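Local structure of alpha-1,3-glucanase (Streptomyces thermodiastaticus, 7C7D) at residues A[340-345]-A[367-372]; A[321-326]-A[344-349]; A[425-430]-A[463-468]; A[430-435]-A[472-477]; A[382-387]-A[438-443]. The protein hydrolyses the alpha-1,3-glucosidic linkages of alpha-1,3-glucan, as a thermostable glycoside hydrolase of family GH87. One frame throughout, in Å; residues are numbered along the deposited sequence. Where two conformers were deposited one is given.

The five contacts sample how a parallel beta-helix is assembled from coils laid side by side. Contacts 1 and 2 are adjacent, with centres about 8 Å apart, and share strand 341-348, which pairs with strand 323-325 before it and strand 365-372 after it. Both close along the chain before contacts 3, 4 and 5, whose segments alternate. Contacts 3 and 4 share Ser430 and lie about 12 Å apart between centres, the first in loops and the second in another parallel sheet, between strands 432-435 and 474-477. Contact 5, about 19 Å from contact 4 between centres, joins loops that follow strands 379-382 and 432-435. Strand pairing thus joins coil to coil, while loops pack along their margins.

Contact 1 of 5, residues A[340-345]-A[367-372]; sequences LVVENN and RDNFLR
Asn345 and Asn369 lie side by side with their amide planes 7° apart. OD1 of Asn369 accepts from Asn345 N at 3.0 Å and from Asn345 ND2 at 3.0 Å, the two donors reaching it from opposite faces of its plane. Asn369 ND2 gives an almost straight bond of 3.0 Å to Val342 O, from above that carbonyl's plane, while Arg367 N meets the same oxygen at 2.9 Å. Asn369 ND2 also reaches Asn396 OD1, while Asn345 OD1 accepts from Met322 N and Asn345 ND2 also donates to Val319 O. A leucine in place of Asn369 would probably leave Asn345 N without its acceptor, take one of two from Asn345 ND2, and remove a donor from Val342 O. Arg367 grips one oxygen of Glu343 side-on, with NE at 2.9 Å and NH2 at 2.9 Å from OE1; OE2 accepts from a water, and Val341 CG1 covers a guanidinium face. Such asparagine stacks, running from coil to coil at a turn, are a hallmark of pectate lyase-like parallel beta-helices.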
# COMPACT_ATOMS: atom_id res chain seq x y z
N LEU A 340 -8.91 14.73 -8.94
CA LEU A 340 -8.36 14.65 -7.60
C LEU A 340 -6.89 14.29 -7.65
O LEU A 340 -6.47 13.41 -8.41
CB LEU A 340 -9.12 13.59 -6.80
CG LEU A 340 -8.61 13.23 -5.40
CD1 LEU A 340 -8.77 14.39 -4.43
CD2 LEU A 340 -9.32 12.00 -4.88
N VAL A 341 -6.09 14.96 -6.82
CA VAL A 341 -4.67 14.63 -6.66
C VAL A 341 -4.44 14.18 -5.22
O VAL A 341 -4.69 14.95 -4.28
CB VAL A 341 -3.75 15.80 -7.03
CG1 VAL A 341 -2.29 15.42 -6.79
CG2 VAL A 341 -3.98 16.23 -8.47
N VAL A 342 -3.97 12.95 -5.05
CA VAL A 342 -3.63 12.39 -3.75
C VAL A 342 -2.12 12.18 -3.77
O VAL A 342 -1.63 11.27 -4.45
CB VAL A 342 -4.38 11.08 -3.48
CG1 VAL A 342 -3.92 10.46 -2.17
CG2 VAL A 342 -5.89 11.31 -3.47
N GLU A 343 -1.37 13.03 -3.08
CA GLU A 343 0.07 13.03 -3.25
C GLU A 343 0.80 13.31 -1.94
O GLU A 343 0.32 14.06 -1.08
CB GLU A 343 0.52 14.07 -4.30
CG GLU A 343 0.20 15.49 -3.87
CD GLU A 343 0.53 16.53 -4.93
OE1 GLU A 343 1.14 16.19 -5.96
OE2 GLU A 343 0.14 17.70 -4.73
N ASN A 344 1.98 12.70 -1.81
CA ASN A 344 2.88 12.98 -0.69
C ASN A 344 2.23 12.68 0.65
O ASN A 344 2.36 13.45 1.61
CB ASN A 344 3.44 14.40 -0.74
CG ASN A 344 4.16 14.69 -2.03
OD1 ASN A 344 3.74 15.56 -2.80
ND2 ASN A 344 5.24 13.97 -2.28
N ASN A 345 1.54 11.55 0.73
CA ASN A 345 0.92 11.10 1.97
C ASN A 345 1.55 9.79 2.42
O ASN A 345 2.21 9.09 1.65
CB ASN A 345 -0.58 10.87 1.79
CG ASN A 345 -1.29 12.07 1.22
OD1 ASN A 345 -1.40 13.10 1.87
ND2 ASN A 345 -1.77 11.95 -0.02
N ARG A 367 -0.07 9.80 -6.42
CA ARG A 367 1.36 9.81 -6.69
C ARG A 367 2.18 10.15 -5.44
O ARG A 367 1.75 10.91 -4.57
CB ARG A 367 1.73 10.80 -7.81
CG ARG A 367 1.51 12.26 -7.47
CD ARG A 367 1.91 13.18 -8.61
NE ARG A 367 1.53 14.56 -8.30
CZ ARG A 367 1.08 15.44 -9.18
NH1 ARG A 367 0.96 15.10 -10.46
NH2 ARG A 367 0.74 16.66 -8.79
N ASP A 368 3.38 9.58 -5.38
CA ASP A 368 4.36 9.93 -4.35
C ASP A 368 3.84 9.66 -2.94
O ASP A 368 4.13 10.42 -2.01
CB ASP A 368 4.86 11.36 -4.51
CG ASP A 368 5.73 11.51 -5.73
OD1 ASP A 368 6.80 10.88 -5.76
OD2 ASP A 368 5.31 12.22 -6.66
N ASN A 369 3.08 8.59 -2.78
CA ASN A 369 2.61 8.16 -1.47
C ASN A 369 3.39 6.94 -1.02
O ASN A 369 3.93 6.17 -1.83
CB ASN A 369 1.12 7.81 -1.51
CG ASN A 369 0.28 8.97 -1.98
OD1 ASN A 369 0.07 9.93 -1.25
ND2 ASN A 369 -0.20 8.89 -3.21
N PHE A 370 3.44 6.76 0.30
CA PHE A 370 4.04 5.59 0.93
C PHE A 370 2.95 4.82 1.65
O PHE A 370 2.21 5.40 2.46
CB PHE A 370 5.12 6.00 1.93
CG PHE A 370 5.76 4.84 2.62
CD1 PHE A 370 6.63 4.01 1.94
CD2 PHE A 370 5.45 4.53 3.94
CE1 PHE A 370 7.21 2.93 2.55
CE2 PHE A 370 6.03 3.43 4.56
CZ PHE A 370 6.92 2.63 3.87
N LEU A 371 2.85 3.52 1.35
CA LEU A 371 1.82 2.65 1.92
C LEU A 371 2.49 1.42 2.51
O LEU A 371 3.19 0.69 1.80
CB LEU A 371 0.81 2.24 0.84
CG LEU A 371 -0.02 3.40 0.27
CD1 LEU A 371 0.48 3.85 -1.11
CD2 LEU A 371 -1.49 3.01 0.21
N ARG A 372 2.28 1.19 3.81
CA ARG A 372 2.80 0.02 4.50
C ARG A 372 1.68 -0.61 5.32
O ARG A 372 0.93 0.08 6.00
CB ARG A 372 3.95 0.40 5.44
CG ARG A 372 4.47 -0.74 6.31
CD ARG A 372 5.54 -0.29 7.28
NE ARG A 372 6.84 -0.06 6.64
CZ ARG A 372 7.69 0.89 7.00
NH1 ARG A 372 7.38 1.72 7.98
NH2 ARG A 372 8.85 1.02 6.37
O HOH W 1 0.42 19.28 -6.74
O HOH W 2 3.99 14.62 -6.20
O HOH W 3 6.65 11.92 -0.35

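Contact 2 of 5, residues A[321-326]-A[344-349]; sequences GMWIQH and NNRILD
Asp349 OD2 is gripped by two donors: Gln325 NE2, at 2.7 Å and nearly in line with the C-O bond, and the backbone N of Asn164. Its OD1 accepts from Asn373 ND2. The glutamine reaches this far because its chain is extended (chi1 -175°, chi2 -180°), and the other amide atom, OE1, is held as well: Trp323 NE1 lies 3.0 Å from Gln325 OE1 on a straight bond, in the indole plane but well above that of the amide. With oxygen and nitrogen both engaged, the amide cannot flip without loss. Gln325 CG sits over the centre of the His326 ring, whose CD2 comes 3.5 Å from Asp349 CB and whose NE2 bonds Asp163. Farther back along the pair, Leu348 CD1 packs 3.3 Å from Trp323 CZ2, while Arg346 lays CG against CE3 of the indole before its guanidinium runs on to Glu196. At the start Met322 N takes an in-plane lone pair of Asn345 OD1, at 2.9 Å. The axes of strands 323-325 and 346-348 approach to 4.8 Å and run nearly parallel, the pairing of successive coils in a parallel beta-helix, here on the flank meeting the N-terminal domain.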
# COMPACT_ATOMS: atom_id res chain seq x y z
N GLY A 321 0.42 15.72 2.03
CA GLY A 321 1.14 15.90 3.27
C GLY A 321 0.50 15.27 4.47
O GLY A 321 0.79 15.67 5.60
N MET A 322 -0.35 14.27 4.27
CA MET A 322 -1.12 13.66 5.36
C MET A 322 -0.42 12.43 5.91
O MET A 322 0.35 11.75 5.22
CB MET A 322 -2.50 13.24 4.87
CG MET A 322 -3.31 14.35 4.22
SD MET A 322 -3.88 15.64 5.35
CE MET A 322 -4.91 14.68 6.47
N TRP A 323 -0.74 12.12 7.16
CA TRP A 323 -0.39 10.86 7.80
C TRP A 323 -1.70 10.18 8.18
O TRP A 323 -2.43 10.71 9.03
CB TRP A 323 0.44 11.14 9.05
CG TRP A 323 0.88 9.94 9.81
CD1 TRP A 323 0.13 9.14 10.62
CD2 TRP A 323 2.21 9.42 9.85
NE1 TRP A 323 0.91 8.14 11.16
CE2 TRP A 323 2.19 8.29 10.70
CE3 TRP A 323 3.42 9.79 9.24
CZ2 TRP A 323 3.34 7.55 10.97
CZ3 TRP A 323 4.55 9.05 9.51
CH2 TRP A 323 4.50 7.93 10.36
N ILE A 324 -2.00 9.05 7.56
CA ILE A 324 -3.28 8.36 7.72
C ILE A 324 -2.97 6.98 8.29
O ILE A 324 -2.17 6.24 7.71
CB ILE A 324 -4.00 8.22 6.37
CG1 ILE A 324 -4.18 9.59 5.70
CG2 ILE A 324 -5.34 7.49 6.54
CD1 ILE A 324 -4.92 10.60 6.51
N GLN A 325 -3.59 6.64 9.42
CA GLN A 325 -3.20 5.43 10.12
C GLN A 325 -4.35 4.89 10.96
O GLN A 325 -5.15 5.65 11.49
CB GLN A 325 -1.98 5.71 11.01
CG GLN A 325 -1.39 4.51 11.69
CD GLN A 325 -0.20 4.85 12.56
OE1 GLN A 325 -0.03 5.99 13.00
NE2 GLN A 325 0.64 3.85 12.81
N HIS A 326 -4.39 3.56 11.11
CA HIS A 326 -5.33 2.91 12.05
C HIS A 326 -6.78 3.19 11.69
O HIS A 326 -7.62 3.46 12.55
CB HIS A 326 -5.04 3.25 13.51
CG HIS A 326 -3.72 2.76 14.00
ND1 HIS A 326 -3.05 3.33 15.06
CD2 HIS A 326 -2.93 1.74 13.57
CE1 HIS A 326 -1.91 2.70 15.26
NE2 HIS A 326 -1.81 1.73 14.37
N ASN A 344 1.98 12.70 -1.81
CA ASN A 344 2.88 12.98 -0.69
C ASN A 344 2.23 12.68 0.65
O ASN A 344 2.36 13.45 1.61
CB ASN A 344 3.44 14.40 -0.74
CG ASN A 344 4.16 14.69 -2.03
OD1 ASN A 344 3.74 15.56 -2.80
ND2 ASN A 344 5.24 13.97 -2.28
N ASN A 345 1.54 11.55 0.73
CA ASN A 345 0.92 11.10 1.97
C ASN A 345 1.55 9.79 2.42
O ASN A 345 2.21 9.09 1.65
CB ASN A 345 -0.58 10.87 1.79
CG ASN A 345 -1.29 12.07 1.22
OD1 ASN A 345 -1.40 13.10 1.87
ND2 ASN A 345 -1.77 11.95 -0.02
N ARG A 346 1.33 9.48 3.70
CA ARG A 346 1.65 8.18 4.27
C ARG A 346 0.35 7.52 4.68
O ARG A 346 -0.49 8.16 5.34
CB ARG A 346 2.54 8.32 5.51
CG ARG A 346 3.62 9.35 5.37
CD ARG A 346 4.68 8.92 4.36
NE ARG A 346 5.57 10.04 4.09
CZ ARG A 346 6.50 10.47 4.94
NH1 ARG A 346 6.69 9.85 6.09
NH2 ARG A 346 7.25 11.52 4.63
N ILE A 347 0.16 6.27 4.28
CA ILE A 347 -1.01 5.49 4.66
C ILE A 347 -0.47 4.20 5.28
O ILE A 347 0.11 3.37 4.57
CB ILE A 347 -1.95 5.21 3.48
CG1 ILE A 347 -2.39 6.54 2.84
CG2 ILE A 347 -3.17 4.42 3.94
CD1 ILE A 347 -3.14 6.39 1.52
N LEU A 348 -0.65 4.05 6.59
CA LEU A 348 -0.01 2.98 7.35
C LEU A 348 -1.05 2.27 8.19
O LEU A 348 -1.93 2.90 8.77
CB LEU A 348 1.03 3.54 8.32
CG LEU A 348 2.01 4.53 7.71
CD1 LEU A 348 2.84 5.15 8.79
CD2 LEU A 348 2.88 3.81 6.72
N ASP A 349 -0.91 0.95 8.29
CA ASP A 349 -1.67 0.17 9.27
C ASP A 349 -3.18 0.36 9.09
O ASP A 349 -3.87 0.93 9.94
CB ASP A 349 -1.27 0.54 10.71
CG ASP A 349 0.22 0.47 10.96
OD1 ASP A 349 0.89 -0.47 10.47
OD2 ASP A 349 0.72 1.34 11.70

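Contact 3 of 5, residues A[425-430]-A[463-468]; sequences TNALGS and INPNWN
Leu428 pushes one methyl, CD2, among three residues of the 463-468 segment. Leu428 CD2 rests 3.7 Å from Asn464 ND2, 3.7 Å from Asn466 ND2 and 4.0 Å from Pro465 CD. Beside it Ala427 CB touches Ile463 O at 3.5 Å and Pro465 CD at 3.9 Å. No hydrogen bond crosses between the segments; the two meet by van der Waals packing. The next shell fixes the surfaces that meet. Asn464 OD1 accepts from Asn466 N, 2.7 Å away and in the amide's carbonyl plane, closing an Asx turn; a first torsion of -169° sets CG beside the carbonyl carbon and so within range of that N-H. Asn466 ND2 in turn bonds Pro154 O. On the other side, residues 426-429 form a type II beta turn with Leu428 third, at a positive phi (92°) more often adopted by glycine. Asn426 ties the turn down through ND2, which donates to Gln400 OE1 and Pro401 O, and Thr425 OG1 bonds Gly461 N. Taken together, a tight turn between strands 415-423 and 432-435 of one coil packs on the small antiparallel hairpin, strands 462-464 and 469-471, that the following coil of the beta-helix carries as an excursion.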
# COMPACT_ATOMS: atom_id res chain seq x y z
N THR A 425 4.66 -8.93 -1.14
CA THR A 425 3.24 -9.25 -1.11
C THR A 425 3.01 -10.69 -0.68
O THR A 425 3.92 -11.51 -0.57
CB THR A 425 2.56 -8.95 -2.46
OG1 THR A 425 3.13 -9.77 -3.49
CG2 THR A 425 2.75 -7.49 -2.85
N ASN A 426 1.73 -11.01 -0.44
CA ASN A 426 1.39 -12.25 0.24
C ASN A 426 0.28 -13.00 -0.46
O ASN A 426 -0.10 -12.66 -1.58
CB ASN A 426 1.04 -11.94 1.69
CG ASN A 426 2.25 -11.47 2.46
OD1 ASN A 426 3.16 -12.25 2.70
ND2 ASN A 426 2.28 -10.19 2.83
N ALA A 427 -0.25 -14.03 0.20
CA ALA A 427 -1.24 -14.89 -0.42
C ALA A 427 -2.44 -14.08 -0.87
O ALA A 427 -2.85 -13.11 -0.22
CB ALA A 427 -1.67 -15.99 0.55
N LEU A 428 -3.01 -14.50 -1.99
CA LEU A 428 -4.25 -14.02 -2.60
C LEU A 428 -3.99 -12.91 -3.62
O LEU A 428 -4.94 -12.45 -4.24
CB LEU A 428 -5.37 -13.62 -1.63
CG LEU A 428 -5.75 -14.69 -0.60
CD1 LEU A 428 -6.85 -14.18 0.32
CD2 LEU A 428 -6.19 -15.97 -1.29
N GLY A 429 -2.74 -12.50 -3.82
CA GLY A 429 -2.46 -11.46 -4.79
C GLY A 429 -1.11 -11.52 -5.47
O GLY A 429 -0.36 -12.49 -5.32
N SER A 430 -0.83 -10.46 -6.22
CA SER A 430 0.36 -10.23 -7.02
C SER A 430 0.92 -8.86 -6.64
O SER A 430 0.27 -8.07 -5.95
CB SER A 430 -0.02 -10.20 -8.51
OG SER A 430 -0.45 -11.48 -8.95
N ILE A 463 1.91 -18.23 -3.07
CA ILE A 463 0.99 -19.36 -3.22
C ILE A 463 -0.41 -18.93 -2.81
O ILE A 463 -0.61 -18.38 -1.72
CB ILE A 463 1.45 -20.54 -2.34
CG1 ILE A 463 2.81 -21.06 -2.80
CG2 ILE A 463 0.41 -21.66 -2.36
CD1 ILE A 463 2.75 -21.87 -4.07
N ASN A 464 -1.38 -19.18 -3.68
CA ASN A 464 -2.77 -19.04 -3.29
C ASN A 464 -3.22 -20.33 -2.61
O ASN A 464 -3.22 -21.39 -3.25
CB ASN A 464 -3.67 -18.77 -4.49
CG ASN A 464 -5.09 -18.36 -4.08
OD1 ASN A 464 -5.72 -19.03 -3.27
ND2 ASN A 464 -5.59 -17.27 -4.65
N PRO A 465 -3.60 -20.29 -1.33
CA PRO A 465 -3.99 -21.53 -0.64
C PRO A 465 -5.25 -22.16 -1.19
O PRO A 465 -5.52 -23.33 -0.88
CB PRO A 465 -4.19 -21.07 0.80
CG PRO A 465 -4.60 -19.64 0.67
CD PRO A 465 -3.80 -19.11 -0.49
N ASN A 466 -6.04 -21.43 -1.97
CA ASN A 466 -7.25 -22.02 -2.52
C ASN A 466 -6.95 -23.01 -3.65
O ASN A 466 -7.67 -24.01 -3.77
CB ASN A 466 -8.25 -20.91 -2.90
CG ASN A 466 -8.73 -20.11 -1.67
OD1 ASN A 466 -9.21 -20.67 -0.69
ND2 ASN A 466 -8.59 -18.78 -1.74
N TRP A 467 -5.89 -22.76 -4.48
CA TRP A 467 -5.36 -23.72 -5.49
C TRP A 467 -4.22 -24.56 -5.04
O TRP A 467 -3.97 -25.61 -5.65
CB TRP A 467 -4.80 -23.06 -6.76
CG TRP A 467 -5.76 -22.28 -7.30
CD1 TRP A 467 -5.60 -21.10 -8.04
CD2 TRP A 467 -7.17 -22.47 -7.13
NE1 TRP A 467 -6.84 -20.60 -8.32
CE2 TRP A 467 -7.79 -21.43 -7.78
CE3 TRP A 467 -7.98 -23.45 -6.49
CZ2 TRP A 467 -9.12 -21.32 -7.80
CZ3 TRP A 467 -9.27 -23.32 -6.51
CH2 TRP A 467 -9.85 -22.33 -7.22
N ASN A 468 -3.45 -24.05 -4.10
CA ASN A 468 -2.09 -24.48 -3.98
C ASN A 468 -1.31 -24.16 -5.26
O ASN A 468 -0.32 -24.83 -5.56
CB ASN A 468 -2.06 -25.96 -3.64
CG ASN A 468 -1.01 -26.28 -2.69
OD1 ASN A 468 -0.61 -25.43 -1.90
ND2 ASN A 468 -0.54 -27.51 -2.72

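Contact 4 of 5, residues A[430-435]-A[472-477]; sequences SGIAIS and GALRVD
Strands 432-435 and 474-477 run parallel, their axes 4.7 Å apart at closest approach and 11° from exact alignment, with Ile432 and Ile434 each donating to and accepting from the partner strand, through Ala473 O, Arg475 N, Arg475 O and Asp477 N. On one face Ile432 and Ile434 pair with Leu474 and Val476 and continue onto Leu457 and Ile489 in the apolar core. The other face is polar and centres on Arg475. Its CG stands between the backbone N and the carbonyl carbon (chi1 80°), with the chain extended to NE. Arg475 NH1 donates to Ser430 OG at 2.9 Å, in the guanidinium plane, and also to Asn405 OD1; the serine hydroxyl donates to Gly472 O at 2.8 Å. Arg475 NE forms a salt bridge of 3.1 Å with Asp477 OD2 on that oxygen's anti side. Arg475 NH2 reaches a water at 3.0 Å, which donates to Asp477 OD2 and accepts from Ser435 OG. Asp477 OD1 accepts from Gly507 N, and Ser435 OG also bonds Gln437 N. Ala433 CB lies over one face of the group, 3.6 Å from Arg475 CZ. With a methionine at Arg475, Asp477 would probably lose its paired charge and Ser430 OG the donor it accepts from. Such a buried charge is likely paid for by a counter-ion and neutral acceptors around its edge, which also fix its rotation.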
# COMPACT_ATOMS: atom_id res chain seq x y z
N SER A 430 -0.83 -10.46 -6.22
CA SER A 430 0.36 -10.23 -7.02
C SER A 430 0.92 -8.86 -6.64
O SER A 430 0.27 -8.07 -5.95
CB SER A 430 -0.02 -10.20 -8.51
OG SER A 430 -0.45 -11.48 -8.95
N GLY A 431 2.12 -8.55 -7.12
CA GLY A 431 2.59 -7.17 -7.01
C GLY A 431 1.66 -6.20 -7.71
O GLY A 431 1.20 -5.22 -7.13
N ILE A 432 1.38 -6.47 -8.99
CA ILE A 432 0.40 -5.74 -9.78
C ILE A 432 -0.56 -6.74 -10.41
O ILE A 432 -0.12 -7.74 -10.99
CB ILE A 432 1.06 -4.89 -10.88
CG1 ILE A 432 1.90 -3.77 -10.28
CG2 ILE A 432 0.02 -4.34 -11.85
CD1 ILE A 432 2.79 -3.03 -11.28
N ALA A 433 -1.86 -6.47 -10.31
CA ALA A 433 -2.88 -7.24 -11.00
C ALA A 433 -3.68 -6.32 -11.93
O ALA A 433 -4.18 -5.28 -11.49
CB ALA A 433 -3.83 -7.90 -10.00
N ILE A 434 -3.76 -6.70 -13.20
CA ILE A 434 -4.60 -6.04 -14.20
C ILE A 434 -5.71 -7.04 -14.52
O ILE A 434 -5.43 -8.11 -15.07
CB ILE A 434 -3.80 -5.67 -15.46
CG1 ILE A 434 -2.55 -4.84 -15.11
CG2 ILE A 434 -4.70 -4.98 -16.50
CD1 ILE A 434 -2.83 -3.53 -14.38
N SER A 435 -6.94 -6.74 -14.12
CA SER A 435 -7.92 -7.80 -13.94
C SER A 435 -9.31 -7.43 -14.43
O SER A 435 -9.76 -6.29 -14.30
CB SER A 435 -7.99 -8.16 -12.46
OG SER A 435 -8.98 -9.15 -12.25
N GLY A 472 1.77 -14.76 -9.74
CA GLY A 472 3.04 -14.17 -10.08
C GLY A 472 3.17 -12.72 -9.63
O GLY A 472 2.25 -12.12 -9.08
N ALA A 473 4.36 -12.17 -9.88
CA ALA A 473 4.64 -10.79 -9.52
C ALA A 473 3.71 -9.82 -10.23
O ALA A 473 3.22 -8.86 -9.62
CB ALA A 473 6.10 -10.45 -9.84
N LEU A 474 3.47 -10.03 -11.52
CA LEU A 474 2.59 -9.17 -12.29
C LEU A 474 1.65 -10.09 -13.04
O LEU A 474 2.10 -10.96 -13.79
CB LEU A 474 3.39 -8.31 -13.28
CG LEU A 474 2.67 -7.18 -14.01
CD1 LEU A 474 3.68 -6.14 -14.46
CD2 LEU A 474 1.87 -7.69 -15.19
N ARG A 475 0.34 -9.92 -12.85
CA ARG A 475 -0.60 -10.76 -13.57
C ARG A 475 -1.60 -9.94 -14.38
O ARG A 475 -2.00 -8.84 -13.99
CB ARG A 475 -1.32 -11.77 -12.67
CG ARG A 475 -2.48 -11.24 -11.87
CD ARG A 475 -3.18 -12.42 -11.16
NE ARG A 475 -4.42 -11.99 -10.52
CZ ARG A 475 -4.47 -11.40 -9.33
NH1 ARG A 475 -3.36 -11.21 -8.62
NH2 ARG A 475 -5.64 -11.02 -8.84
N VAL A 476 -1.96 -10.51 -15.53
CA VAL A 476 -3.11 -10.08 -16.32
C VAL A 476 -4.12 -11.20 -16.23
O VAL A 476 -3.81 -12.36 -16.55
CB VAL A 476 -2.73 -9.77 -17.78
CG1 VAL A 476 -3.95 -9.30 -18.55
CG2 VAL A 476 -1.62 -8.73 -17.83
N ASP A 477 -5.34 -10.87 -15.79
CA ASP A 477 -6.30 -11.86 -15.31
C ASP A 477 -7.65 -11.63 -15.98
O ASP A 477 -8.39 -10.72 -15.61
CB ASP A 477 -6.39 -11.74 -13.80
CG ASP A 477 -7.12 -12.90 -13.14
OD1 ASP A 477 -7.86 -13.64 -13.83
OD2 ASP A 477 -6.96 -13.05 -11.90
O HOH W 4 -8.19 -11.02 -10.48

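Contact 5 of 5, residues A[382-387]-A[438-443]; sequences WSLYAP and KFAEPF
With chi1 at -177° the indole of Trp382 swings to the side of its carbonyl carbon, and a small chi2 of 22° turns it so that NE1 faces Lys438 O. In this parallel beta-helix the end of strand 379-382 and the loop after it meet the loop after strand 432-435. The bond from Trp382 NE1 to Lys438 O is 2.9 Å long and lies in the indole plane, though it arrives from above the carbonyl plane. Phe439 meets the indole T-shaped, its edge toward the face of the five-membered ring with centroids 5.6 Å apart and planes at 86°. Leu384 CG covers the opposite face, and its CD2 reaches Ala440 O and the edge of Phe443. That phenylalanine brings CE1 to within 4.0 Å of Trp382 CD1 at the indole edge. Glu441 braces the 438-443 loop, with OE2 in a salt bridge to Lys438 NZ and OE1 accepting from Phe443 N. Pro442, preceded by a cis peptide bond, offers its carbonyl O to Tyr385 N at 2.8 Å.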
# COMPACT_ATOMS: atom_id res chain seq x y z
N TRP A 382 -11.60 -0.12 -8.74
CA TRP A 382 -12.66 -1.10 -8.94
C TRP A 382 -13.78 -0.40 -9.67
O TRP A 382 -14.51 0.40 -9.08
CB TRP A 382 -13.12 -1.66 -7.60
CG TRP A 382 -14.16 -2.74 -7.70
CD1 TRP A 382 -14.42 -3.53 -8.78
CD2 TRP A 382 -15.08 -3.13 -6.68
NE1 TRP A 382 -15.46 -4.40 -8.49
CE2 TRP A 382 -15.87 -4.17 -7.20
CE3 TRP A 382 -15.30 -2.70 -5.37
CZ2 TRP A 382 -16.87 -4.78 -6.45
CZ3 TRP A 382 -16.29 -3.31 -4.63
CH2 TRP A 382 -17.07 -4.34 -5.17
N SER A 383 -13.92 -0.68 -10.97
CA SER A 383 -14.82 0.08 -11.83
C SER A 383 -16.25 -0.47 -11.78
O SER A 383 -16.81 -0.97 -12.75
CB SER A 383 -14.27 0.14 -13.25
OG SER A 383 -13.25 1.12 -13.32
N LEU A 384 -16.83 -0.34 -10.59
CA LEU A 384 -18.26 -0.55 -10.41
C LEU A 384 -19.00 0.74 -10.72
O LEU A 384 -18.48 1.84 -10.53
CB LEU A 384 -18.54 -0.88 -8.94
CG LEU A 384 -18.49 -2.32 -8.44
CD1 LEU A 384 -19.31 -2.40 -7.16
CD2 LEU A 384 -19.02 -3.30 -9.47
N TYR A 385 -20.24 0.60 -11.20
CA TYR A 385 -21.17 1.71 -11.46
C TYR A 385 -20.80 2.50 -12.71
O TYR A 385 -21.64 2.68 -13.61
CB TYR A 385 -21.32 2.65 -10.26
CG TYR A 385 -21.38 1.98 -8.91
CD1 TYR A 385 -22.41 1.11 -8.59
CD2 TYR A 385 -20.40 2.21 -7.95
CE1 TYR A 385 -22.47 0.50 -7.35
CE2 TYR A 385 -20.44 1.60 -6.72
CZ TYR A 385 -21.48 0.74 -6.42
OH TYR A 385 -21.53 0.13 -5.18
N ALA A 386 -19.57 3.00 -12.77
CA ALA A 386 -19.09 3.77 -13.91
C ALA A 386 -17.59 3.54 -13.98
O ALA A 386 -16.94 3.38 -12.94
CB ALA A 386 -19.36 5.27 -13.73
N PRO A 387 -17.01 3.50 -15.18
CA PRO A 387 -15.58 3.20 -15.28
C PRO A 387 -14.72 4.30 -14.67
O PRO A 387 -14.94 5.49 -14.90
CB PRO A 387 -15.35 3.09 -16.79
CG PRO A 387 -16.47 3.88 -17.41
CD PRO A 387 -17.65 3.68 -16.50
N LYS A 438 -14.88 -9.21 -11.56
CA LYS A 438 -15.89 -8.17 -11.36
C LYS A 438 -16.32 -8.00 -9.90
O LYS A 438 -16.59 -6.86 -9.48
CB LYS A 438 -17.10 -8.42 -12.26
CG LYS A 438 -17.91 -9.64 -11.93
CD LYS A 438 -19.02 -9.81 -12.94
CE LYS A 438 -19.84 -11.05 -12.68
NZ LYS A 438 -20.95 -11.16 -13.66
N PHE A 439 -16.40 -9.09 -9.14
CA PHE A 439 -16.90 -9.09 -7.76
C PHE A 439 -18.39 -8.77 -7.62
O PHE A 439 -19.07 -9.39 -6.79
CB PHE A 439 -16.08 -8.18 -6.83
CG PHE A 439 -14.61 -8.50 -6.81
CD1 PHE A 439 -14.13 -9.56 -6.05
CD2 PHE A 439 -13.72 -7.73 -7.52
CE1 PHE A 439 -12.77 -9.84 -6.03
CE2 PHE A 439 -12.37 -8.00 -7.49
CZ PHE A 439 -11.89 -9.06 -6.75
N ALA A 440 -18.90 -7.81 -8.38
CA ALA A 440 -20.30 -7.39 -8.30
C ALA A 440 -20.67 -6.69 -9.60
O ALA A 440 -19.83 -6.51 -10.49
CB ALA A 440 -20.54 -6.49 -7.09
N GLU A 441 -21.93 -6.27 -9.71
CA GLU A 441 -22.41 -5.56 -10.88
C GLU A 441 -23.05 -4.25 -10.45
O GLU A 441 -23.53 -4.13 -9.31
CB GLU A 441 -23.45 -6.41 -11.64
CG GLU A 441 -22.88 -7.67 -12.28
CD GLU A 441 -22.12 -7.41 -13.57
OE1 GLU A 441 -21.97 -6.23 -13.97
OE2 GLU A 441 -21.67 -8.39 -14.20
N PRO A 442 -23.10 -3.23 -11.34
CA PRO A 442 -22.60 -3.23 -12.72
C PRO A 442 -21.11 -2.94 -12.79
O PRO A 442 -20.64 -1.92 -12.29
CB PRO A 442 -23.40 -2.10 -13.37
CG PRO A 442 -23.64 -1.15 -12.26
CD PRO A 442 -23.81 -1.98 -11.01
N PHE A 443 -20.38 -3.85 -13.42
CA PHE A 443 -18.94 -3.76 -13.56
C PHE A 443 -18.58 -3.35 -14.97
O PHE A 443 -19.26 -3.71 -15.94
CB PHE A 443 -18.32 -5.13 -13.25
CG PHE A 443 -16.83 -5.18 -13.40
CD1 PHE A 443 -16.00 -4.50 -12.51
CD2 PHE A 443 -16.25 -5.91 -14.42
CE1 PHE A 443 -14.61 -4.56 -12.64
CE2 PHE A 443 -14.86 -5.98 -14.55
CZ PHE A 443 -14.05 -5.30 -13.66